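Local coordinates for FdtA domain-containing protein (Helicobacter canadensis MIT 98-5491, PDB 7N67) that probably acts as a 3,4-ketoisomerase on a dTDP-linked keto sugar, a step in making an unusual formylated sugar, at residues Phe51-Thr62 and Gly125-Tyr136. Residues are numbered along the deposited sequence; the frame is centred on the assembly and turned at random.
Sequences FEIKRIYYIYDT and GAKLLVLASDFY. With TYD (thymidine-5'-diphosphate), chain E.
R55 reaches the backbone of D134 side-on: NE and NH1 both donate to D134 O, at 3.1 and 3.0 Å, and that oxygen lies 4° from the guanidinium plane. R55 and A132 sit on antiparallel strands 55-60 and 127-132 of a cupin-type β-sandwich, the two segments running at 168° to each other; D134 and Y136 follow the second strand. With CG anti to the backbone N, the R55 chain bends at chi3, carrying NH2 to O4 of the thymine in thymidine-5'-diphosphate (2.7 Å), so one flat group ties base to protein. A132 CB lies over one guanidinium face and Y136 CA over the other, which should restrict its rotation. The hydrogen-bonded pairs are R55–A132, Y57–V130 and I59–L128. K54 N also donates to A132 O, making K54 and R55 opposite A132 a classic β bulge. Strand 55-60 pairs on its other edge with the second subunit, extending the sheet. The Y57 ring is sandwiched: V130 CB makes a CH-pi contact, 3.8 Å from its centroid and 9° off the normal, and thymine C5M covers the opposite face. Y136 lays its ring over thymine N3, while its OH hydrogen-bonds to E138. On the reverse face of the sheet, I56 and L131 run side by side, with I56 CG2 3.8 Å from L131 CD1.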
ATOM      1  N   PHE B  51     -15.624  13.562  20.046  1.00 32.63           N
ATOM      2  CA  PHE B  51     -15.004  13.422  21.383  1.00 33.66           C
ATOM      3  C   PHE B  51     -13.601  14.031  21.317  1.00 36.74           C
ATOM      4  O   PHE B  51     -13.204  14.517  20.236  1.00 40.11           O
ATOM      5  CB  PHE B  51     -14.993  11.962  21.829  1.00 32.33           C
ATOM      6  CG  PHE B  51     -14.369  11.003  20.849  1.00 35.32           C
ATOM      7  CD1 PHE B  51     -12.993  10.937  20.691  1.00 34.97           C
ATOM      8  CD2 PHE B  51     -15.158  10.128  20.107  1.00 36.09           C
ATOM      9  CE1 PHE B  51     -12.425  10.028  19.807  1.00 34.35           C
ATOM     10  CE2 PHE B  51     -14.586   9.227  19.220  1.00 33.55           C
ATOM     11  CZ  PHE B  51     -13.220   9.175  19.074  1.00 32.62           C
ATOM     12  N   GLU B  52     -12.885  14.036  22.438  1.00 37.25           N
ATOM     13  CA  GLU B  52     -11.507  14.567  22.507  1.00 38.66           C
ATOM     14  C   GLU B  52     -10.530  13.412  22.370  1.00 38.39           C
ATOM     15  O   GLU B  52     -10.532  12.540  23.275  1.00 38.62           O
ATOM     16  CB  GLU B  52     -11.263  15.285  23.830  1.00 40.51           C
ATOM     17  CG  GLU B  52     -11.986  16.606  23.918  1.00 40.21           C
ATOM     18  CD  GLU B  52     -11.613  17.396  25.153  1.00 42.85           C
ATOM     19  OE1 GLU B  52     -11.704  18.620  25.083  1.00 47.89           O
ATOM     20  OE2 GLU B  52     -11.206  16.781  26.167  1.00 43.56           O
ATOM     21  N   ILE B  53      -9.706  13.442  21.316  1.00 35.43           N
ATOM     22  CA  ILE B  53      -8.666  12.404  21.090  1.00 35.25           C
ATOM     23  C   ILE B  53      -7.699  12.500  22.272  1.00 36.55           C
ATOM     24  O   ILE B  53      -7.176  13.600  22.539  1.00 46.92           O
ATOM     25  CB  ILE B  53      -7.971  12.551  19.719  1.00 37.29           C
ATOM     26  CG1 ILE B  53      -8.954  12.535  18.544  1.00 38.20           C
ATOM     27  CG2 ILE B  53      -6.933  11.463  19.538  1.00 36.74           C
ATOM     28  CD1 ILE B  53      -8.459  13.280  17.324  1.00 39.58           C
ATOM     29  N   LYS B  54      -7.542  11.405  22.998  1.00 34.72           N
ATOM     30  CA  LYS B  54      -6.535  11.236  24.067  1.00 35.34           C
ATOM     31  C   LYS B  54      -5.459  10.253  23.603  1.00 33.35           C
ATOM     32  O   LYS B  54      -4.336  10.275  24.146  1.00 34.17           O
ATOM     33  CB  LYS B  54      -7.237  10.716  25.320  1.00 40.64           C
ATOM     34  CG  LYS B  54      -8.329  11.631  25.860  1.00 48.82           C
ATOM     35  CD  LYS B  54      -7.867  12.528  26.996  1.00 52.65           C
ATOM     36  CE  LYS B  54      -8.783  13.713  27.208  1.00 56.24           C
ATOM     37  NZ  LYS B  54      -8.073  14.832  27.869  1.00 59.13           N
ATOM     38  N   ARG B  55      -5.797   9.396  22.646  1.00 32.81           N
ATOM     39  CA  ARG B  55      -4.888   8.343  22.130  1.00 33.12           C
ATOM     40  C   ARG B  55      -5.305   8.017  20.709  1.00 32.69           C
ATOM     41  O   ARG B  55      -6.503   8.166  20.401  1.00 32.18           O
ATOM     42  CB  ARG B  55      -4.968   7.093  23.004  1.00 34.98           C
ATOM     43  CG  ARG B  55      -4.581   5.796  22.316  1.00 34.64           C
ATOM     44  CD  ARG B  55      -4.638   4.632  23.299  1.00 37.03           C
ATOM     45  NE  ARG B  55      -5.959   4.537  23.931  1.00 39.17           N
ATOM     46  CZ  ARG B  55      -6.764   3.469  23.924  1.00 39.02           C
ATOM     47  NH1 ARG B  55      -7.935   3.543  24.538  1.00 36.71           N
ATOM     48  NH2 ARG B  55      -6.398   2.336  23.342  1.00 39.38           N
ATOM     49  N   ILE B  56      -4.323   7.672  19.881  1.00 32.41           N
ATOM     50  CA  ILE B  56      -4.534   7.057  18.545  1.00 30.58           C
ATOM     51  C   ILE B  56      -3.730   5.761  18.533  1.00 28.43           C
ATOM     52  O   ILE B  56      -2.748   5.648  19.301  1.00 29.12           O
ATOM     53  CB  ILE B  56      -4.189   8.029  17.390  1.00 30.88           C
ATOM     54  CG1 ILE B  56      -2.696   8.289  17.221  1.00 31.58           C
ATOM     55  CG2 ILE B  56      -4.935   9.331  17.568  1.00 31.63           C
ATOM     56  CD1 ILE B  56      -2.058   7.475  16.153  1.00 34.60           C
ATOM     57  N   TYR B  57      -4.179   4.789  17.746  1.00 28.20           N
ATOM     58  CA  TYR B  57      -3.416   3.551  17.473  1.00 25.47           C
ATOM     59  C   TYR B  57      -3.675   3.136  16.012  1.00 24.13           C
ATOM     60  O   TYR B  57      -4.735   3.474  15.392  1.00 21.35           O
ATOM     61  CB  TYR B  57      -3.675   2.536  18.595  1.00 27.11           C
ATOM     62  CG  TYR B  57      -5.043   1.900  18.733  1.00 27.92           C
ATOM     63  CD1 TYR B  57      -5.365   0.748  18.044  1.00 30.18           C
ATOM     64  CD2 TYR B  57      -5.980   2.362  19.644  1.00 31.33           C
ATOM     65  CE1 TYR B  57      -6.584   0.103  18.205  1.00 31.36           C
ATOM     66  CE2 TYR B  57      -7.213   1.742  19.814  1.00 31.02           C
ATOM     67  CZ  TYR B  57      -7.514   0.590  19.103  1.00 32.81           C
ATOM     68  OH  TYR B  57      -8.713  -0.066  19.245  1.00 33.73           O
ATOM     69  N   TYR B  58      -2.666   2.489  15.445  1.00 22.22           N
ATOM     70  CA  TYR B  58      -2.700   1.948  14.075  1.00 25.55           C
ATOM     71  C   TYR B  58      -2.180   0.508  14.061  1.00 26.89           C
ATOM     72  O   TYR B  58      -1.268   0.135  14.843  1.00 25.63           O
ATOM     73  CB  TYR B  58      -1.951   2.846  13.088  1.00 26.17           C
ATOM     74  CG  TYR B  58      -0.569   3.294  13.476  1.00 24.35           C
ATOM     75  CD1 TYR B  58       0.550   2.746  12.875  1.00 25.05           C
ATOM     76  CD2 TYR B  58      -0.380   4.320  14.379  1.00 25.56           C
ATOM     77  CE1 TYR B  58       1.832   3.170  13.186  1.00 23.63           C
ATOM     78  CE2 TYR B  58       0.894   4.760  14.703  1.00 26.10           C
ATOM     79  CZ  TYR B  58       2.000   4.191  14.100  1.00 24.41           C
ATOM     80  OH  TYR B  58       3.241   4.647  14.416  1.00 24.96           O
ATOM     81  N   ILE B  59      -2.810  -0.288  13.193  1.00 26.94           N
ATOM     82  CA  ILE B  59      -2.527  -1.734  12.994  1.00 27.30           C
ATOM     83  C   ILE B  59      -2.031  -1.930  11.561  1.00 26.06           C
ATOM     84  O   ILE B  59      -2.646  -1.380  10.618  1.00 25.30           O
ATOM     85  CB  ILE B  59      -3.802  -2.530  13.322  1.00 28.03           C
ATOM     86  CG1 ILE B  59      -4.183  -2.353  14.795  1.00 29.13           C
ATOM     87  CG2 ILE B  59      -3.623  -3.992  12.973  1.00 27.86           C
ATOM     88  CD1 ILE B  59      -5.648  -2.146  15.033  1.00 31.25           C
ATOM     89  N   TYR B  60      -0.944  -2.671  11.390  1.00 27.54           N
ATOM     90  CA  TYR B  60      -0.410  -3.013  10.044  1.00 28.03           C
ATOM     91  C   TYR B  60       0.119  -4.441  10.054  1.00 27.48           C
ATOM     92  O   TYR B  60       0.011  -5.063  11.102  1.00 31.60           O
ATOM     93  CB  TYR B  60       0.635  -1.988   9.619  1.00 27.50           C
ATOM     94  CG  TYR B  60       1.761  -1.809  10.599  1.00 28.28           C
ATOM     95  CD1 TYR B  60       2.987  -2.410  10.390  1.00 27.36           C
ATOM     96  CD2 TYR B  60       1.613  -1.006  11.724  1.00 27.89           C
ATOM     97  CE1 TYR B  60       4.036  -2.225  11.273  1.00 27.76           C
ATOM     98  CE2 TYR B  60       2.659  -0.804  12.607  1.00 26.68           C
ATOM     99  CZ  TYR B  60       3.881  -1.406  12.374  1.00 27.25           C
ATOM    100  OH  TYR B  60       4.926  -1.223  13.237  1.00 31.32           O
ATOM    101  N   ASP B  61       0.628  -4.930   8.916  1.00 28.23           N
ATOM    102  CA  ASP B  61       1.010  -6.348   8.693  1.00 26.93           C
ATOM    103  C   ASP B  61      -0.189  -7.236   9.026  1.00 27.59           C
ATOM    104  O   ASP B  61      -0.004  -8.288   9.649  1.00 30.40           O
ATOM    105  CB  ASP B  61       2.270  -6.709   9.480  1.00 26.69           C
ATOM    106  CG  ASP B  61       3.515  -6.083   8.881  1.00 28.68           C
ATOM    107  OD1 ASP B  61       3.501  -5.818   7.652  1.00 30.85           O
ATOM    108  OD2 ASP B  61       4.493  -5.871   9.630  1.00 25.18           O
ATOM    109  N   THR B  62      -1.377  -6.841   8.581  1.00 27.99           N
ATOM    110  CA  THR B  62      -2.612  -7.647   8.697  1.00 27.67           C
ATOM    111  C   THR B  62      -2.659  -8.707   7.592  1.00 30.35           C
ATOM    112  O   THR B  62      -2.024  -8.506   6.527  1.00 29.29           O
ATOM    113  CB  THR B  62      -3.856  -6.764   8.623  1.00 26.50           C
ATOM    114  OG1 THR B  62      -3.657  -5.900   7.509  1.00 23.40           O
ATOM    115  CG2 THR B  62      -4.074  -5.980   9.892  1.00 27.43           C
ATOM    116  N   GLY B 125      -1.584  -6.724   4.394  1.00 27.48           N
ATOM    117  CA  GLY B 125      -0.832  -5.511   4.747  1.00 28.75           C
ATOM    118  C   GLY B 125      -1.729  -4.295   4.936  1.00 28.33           C
ATOM    119  O   GLY B 125      -1.163  -3.203   5.039  1.00 28.40           O
ATOM    120  N   ALA B 126      -3.058  -4.473   5.010  1.00 28.81           N
ATOM    121  CA  ALA B 126      -4.048  -3.402   5.263  1.00 28.27           C
ATOM    122  C   ALA B 126      -3.742  -2.729   6.607  1.00 31.39           C
ATOM    123  O   ALA B 126      -3.311  -3.425   7.555  1.00 31.13           O
ATOM    124  CB  ALA B 126      -5.451  -3.946   5.261  1.00 27.43           C
ATOM    125  N   LYS B 127      -3.991  -1.420   6.678  1.00 30.51           N
ATOM    126  CA  LYS B 127      -3.627  -0.550   7.815  1.00 28.96           C
ATOM    127  C   LYS B 127      -4.888   0.145   8.307  1.00 27.24           C
ATOM    128  O   LYS B 127      -5.639   0.686   7.454  1.00 24.47           O
ATOM    129  CB  LYS B 127      -2.554   0.427   7.345  1.00 29.41           C
ATOM    130  CG  LYS B 127      -1.426  -0.270   6.608  1.00 30.81           C
ATOM    131  CD  LYS B 127      -0.211   0.599   6.319  1.00 31.91           C
ATOM    132  CE  LYS B 127       0.864  -0.151   5.547  1.00 31.16           C
ATOM    133  NZ  LYS B 127       0.284  -0.857   4.373  1.00 31.10           N
ATOM    134  N   LEU B 128      -5.123   0.072   9.619  1.00 23.49           N
ATOM    135  CA  LEU B 128      -6.295   0.678  10.286  1.00 21.52           C
ATOM    136  C   LEU B 128      -5.792   1.734  11.261  1.00 22.27           C
ATOM    137  O   LEU B 128      -4.842   1.429  12.018  1.00 22.55           O
ATOM    138  CB  LEU B 128      -7.050  -0.424  11.016  1.00 22.53           C
ATOM    139  CG  LEU B 128      -8.182   0.033  11.936  1.00 22.06           C
ATOM    140  CD1 LEU B 128      -9.306   0.667  11.133  1.00 22.71           C
ATOM    141  CD2 LEU B 128      -8.710  -1.142  12.743  1.00 23.12           C
ATOM    142  N   LEU B 129      -6.369   2.935  11.203  1.00 21.63           N
ATOM    143  CA  LEU B 129      -6.128   4.012  12.194  1.00 22.19           C
ATOM    144  C   LEU B 129      -7.333   4.065  13.125  1.00 21.55           C
ATOM    145  O   LEU B 129      -8.465   3.940  12.619  1.00 21.91           O
ATOM    146  CB  LEU B 129      -5.933   5.343  11.461  1.00 22.73           C
ATOM    147  CG  LEU B 129      -5.755   6.557  12.365  1.00 23.95           C
ATOM    148  CD1 LEU B 129      -4.481   6.447  13.197  1.00 23.69           C
ATOM    149  CD2 LEU B 129      -5.762   7.830  11.535  1.00 25.76           C
ATOM    150  N   VAL B 130      -7.097   4.221  14.429  1.00 22.84           N
ATOM    151  CA  VAL B 130      -8.186   4.333  15.448  1.00 23.92           C
ATOM    152  C   VAL B 130      -7.949   5.587  16.293  1.00 23.47           C
ATOM    153  O   VAL B 130      -6.886   5.696  16.941  1.00 22.66           O
ATOM    154  CB  VAL B 130      -8.288   3.072  16.331  1.00 25.33           C
ATOM    155  CG1 VAL B 130      -9.434   3.177  17.330  1.00 25.69           C
ATOM    156  CG2 VAL B 130      -8.450   1.811  15.496  1.00 27.49           C
ATOM    157  N   LEU B 131      -8.902   6.503  16.254  1.00 23.71           N
ATOM    158  CA  LEU B 131      -8.964   7.682  17.150  1.00 25.56           C
ATOM    159  C   LEU B 131      -9.784   7.260  18.368  1.00 26.98           C
ATOM    160  O   LEU B 131     -10.947   6.834  18.164  1.00 27.82           O
ATOM    161  CB  LEU B 131      -9.634   8.829  16.387  1.00 26.17           C
ATOM    162  CG  LEU B 131      -8.758   9.627  15.410  1.00 27.56           C
ATOM    163  CD1 LEU B 131      -7.554   8.852  14.916  1.00 28.47           C
ATOM    164  CD2 LEU B 131      -9.578  10.101  14.229  1.00 28.58           C
ATOM    165  N   ALA B 132      -9.197   7.305  19.568  1.00 27.53           N
ATOM    166  CA  ALA B 132      -9.842   6.849  20.823  1.00 28.11           C
ATOM    167  C   ALA B 132     -10.070   8.029  21.779  1.00 30.01           C
ATOM    168  O   ALA B 132      -9.192   8.923  21.833  1.00 27.88           O
ATOM    169  CB  ALA B 132      -9.004   5.763  21.464  1.00 28.00           C
ATOM    170  N   SER B 133     -11.166   7.941  22.556  1.00 30.96           N
ATOM    171  CA  SER B 133     -11.725   8.968  23.477  1.00 31.86           C
ATOM    172  C   SER B 133     -11.007   8.989  24.830  1.00 32.46           C
ATOM    173  O   SER B 133     -11.350   9.867  25.639  1.00 35.90           O
ATOM    174  CB  SER B 133     -13.214   8.742  23.691  1.00 35.12           C
ATOM    175  OG  SER B 133     -13.467   7.594  24.518  1.00 33.93           O
ATOM    176  N   ASP B 134     -10.076   8.069  25.098  1.00 33.65           N
ATOM    177  CA  ASP B 134      -9.451   7.944  26.438  1.00 32.89           C
ATOM    178  C   ASP B 134      -8.187   7.084  26.375  1.00 34.39           C
ATOM    179  O   ASP B 134      -7.986   6.389  25.369  1.00 37.22           O
ATOM    180  CB  ASP B 134     -10.449   7.352  27.433  1.00 36.27           C
ATOM    181  CG  ASP B 134     -10.249   7.792  28.876  1.00 37.03           C
ATOM    182  OD1 ASP B 134      -9.234   8.458  29.181  1.00 35.32           O
ATOM    183  OD2 ASP B 134     -11.121   7.467  29.677  1.00 40.07           O
ATOM    184  N   PHE B 135      -7.376   7.149  27.435  1.00 34.30           N
ATOM    185  CA  PHE B 135      -6.099   6.420  27.593  1.00 33.76           C
ATOM    186  C   PHE B 135      -6.410   4.925  27.675  1.00 34.46           C
ATOM    187  O   PHE B 135      -7.533   4.554  28.065  1.00 35.43           O
ATOM    188  CB  PHE B 135      -5.346   6.920  28.829  1.00 35.74           C
ATOM    189  CG  PHE B 135      -5.109   8.408  28.840  1.00 40.11           C
ATOM    190  CD1 PHE B 135      -3.926   8.942  28.353  1.00 38.38           C
ATOM    191  CD2 PHE B 135      -6.075   9.284  29.330  1.00 42.99           C
ATOM    192  CE1 PHE B 135      -3.724  10.314  28.352  1.00 38.51           C
ATOM    193  CE2 PHE B 135      -5.866  10.659  29.333  1.00 38.70           C
ATOM    194  CZ  PHE B 135      -4.691  11.168  28.841  1.00 38.20           C
ATOM    195  N   TYR B 136      -5.448   4.092  27.284  1.00 34.86           N
ATOM    196  CA  TYR B 136      -5.585   2.617  27.198  1.00 35.62           C
ATOM    197  C   TYR B 136      -5.762   2.075  28.611  1.00 37.61           C
ATOM    198  O   TYR B 136      -4.897   2.314  29.454  1.00 40.42           O
ATOM    199  CB  TYR B 136      -4.344   1.994  26.558  1.00 33.51           C
ATOM    200  CG  TYR B 136      -4.206   0.497  26.686  1.00 33.26           C
ATOM    201  CD1 TYR B 136      -5.174  -0.358  26.198  1.00 35.36           C
ATOM    202  CD2 TYR B 136      -3.062  -0.075  27.211  1.00 35.54           C
ATOM    203  CE1 TYR B 136      -5.017  -1.732  26.261  1.00 36.54           C
ATOM    204  CE2 TYR B 136      -2.886  -1.448  27.288  1.00 34.29           C
ATOM    205  CZ  TYR B 136      -3.874  -2.288  26.816  1.00 35.97           C
ATOM    206  OH  TYR B 136      -3.736  -3.650  26.890  1.00 35.76           O
TER
HETATM  207  PA  TYD E 200      -5.475  -6.080  20.822  1.00 32.67           P
HETATM  208  O1A TYD E 200      -6.553  -5.598  21.728  1.00 30.26           O
HETATM  209  O2A TYD E 200      -5.165  -7.538  20.787  1.00 35.16           O
HETATM  210  O3A TYD E 200      -5.739  -5.523  19.348  1.00 27.97           O
HETATM  211  PB  TYD E 200      -6.997  -5.499  18.365  1.00 27.98           P
HETATM  212  O1B TYD E 200      -6.455  -4.982  17.033  1.00 26.72           O
HETATM  213  O2B TYD E 200      -7.439  -6.945  18.305  1.00 28.04           O
HETATM  214  O3B TYD E 200      -8.042  -4.593  18.948  1.00 25.75           O
HETATM  215  O5' TYD E 200      -4.116  -5.298  21.135  1.00 33.32           O
HETATM  216  C5' TYD E 200      -2.879  -5.993  20.880  1.00 32.82           C
HETATM  217  C4' TYD E 200      -1.930  -5.654  21.997  1.00 33.64           C
HETATM  218  O4' TYD E 200      -1.726  -4.223  22.019  1.00 31.88           O
HETATM  219  C3' TYD E 200      -2.423  -6.062  23.386  1.00 33.86           C
HETATM  220  O3' TYD E 200      -1.375  -6.673  24.124  1.00 33.62           O
HETATM  221  C2' TYD E 200      -2.823  -4.740  24.020  1.00 34.86           C
HETATM  222  C1' TYD E 200      -1.890  -3.745  23.342  1.00 34.29           C
HETATM  223  N1  TYD E 200      -2.427  -2.367  23.275  1.00 36.12           N
HETATM  224  C2  TYD E 200      -1.757  -1.373  23.961  1.00 34.40           C
HETATM  225  O2  TYD E 200      -0.738  -1.585  24.608  1.00 32.32           O
HETATM  226  N3  TYD E 200      -2.338  -0.130  23.875  1.00 32.59           N
HETATM  227  C4  TYD E 200      -3.481   0.217  23.179  1.00 31.64           C
HETATM  228  O4  TYD E 200      -3.882   1.389  23.190  1.00 31.95           O
HETATM  229  C5  TYD E 200      -4.123  -0.865  22.471  1.00 32.62           C
HETATM  230  C5M TYD E 200      -5.368  -0.570  21.685  1.00 31.06           C
HETATM  231  C6  TYD E 200      -3.579  -2.089  22.558  1.00 35.04           C
HETATM  232  O   HOH W   1       1.022  -3.378   6.425  1.00 23.51           O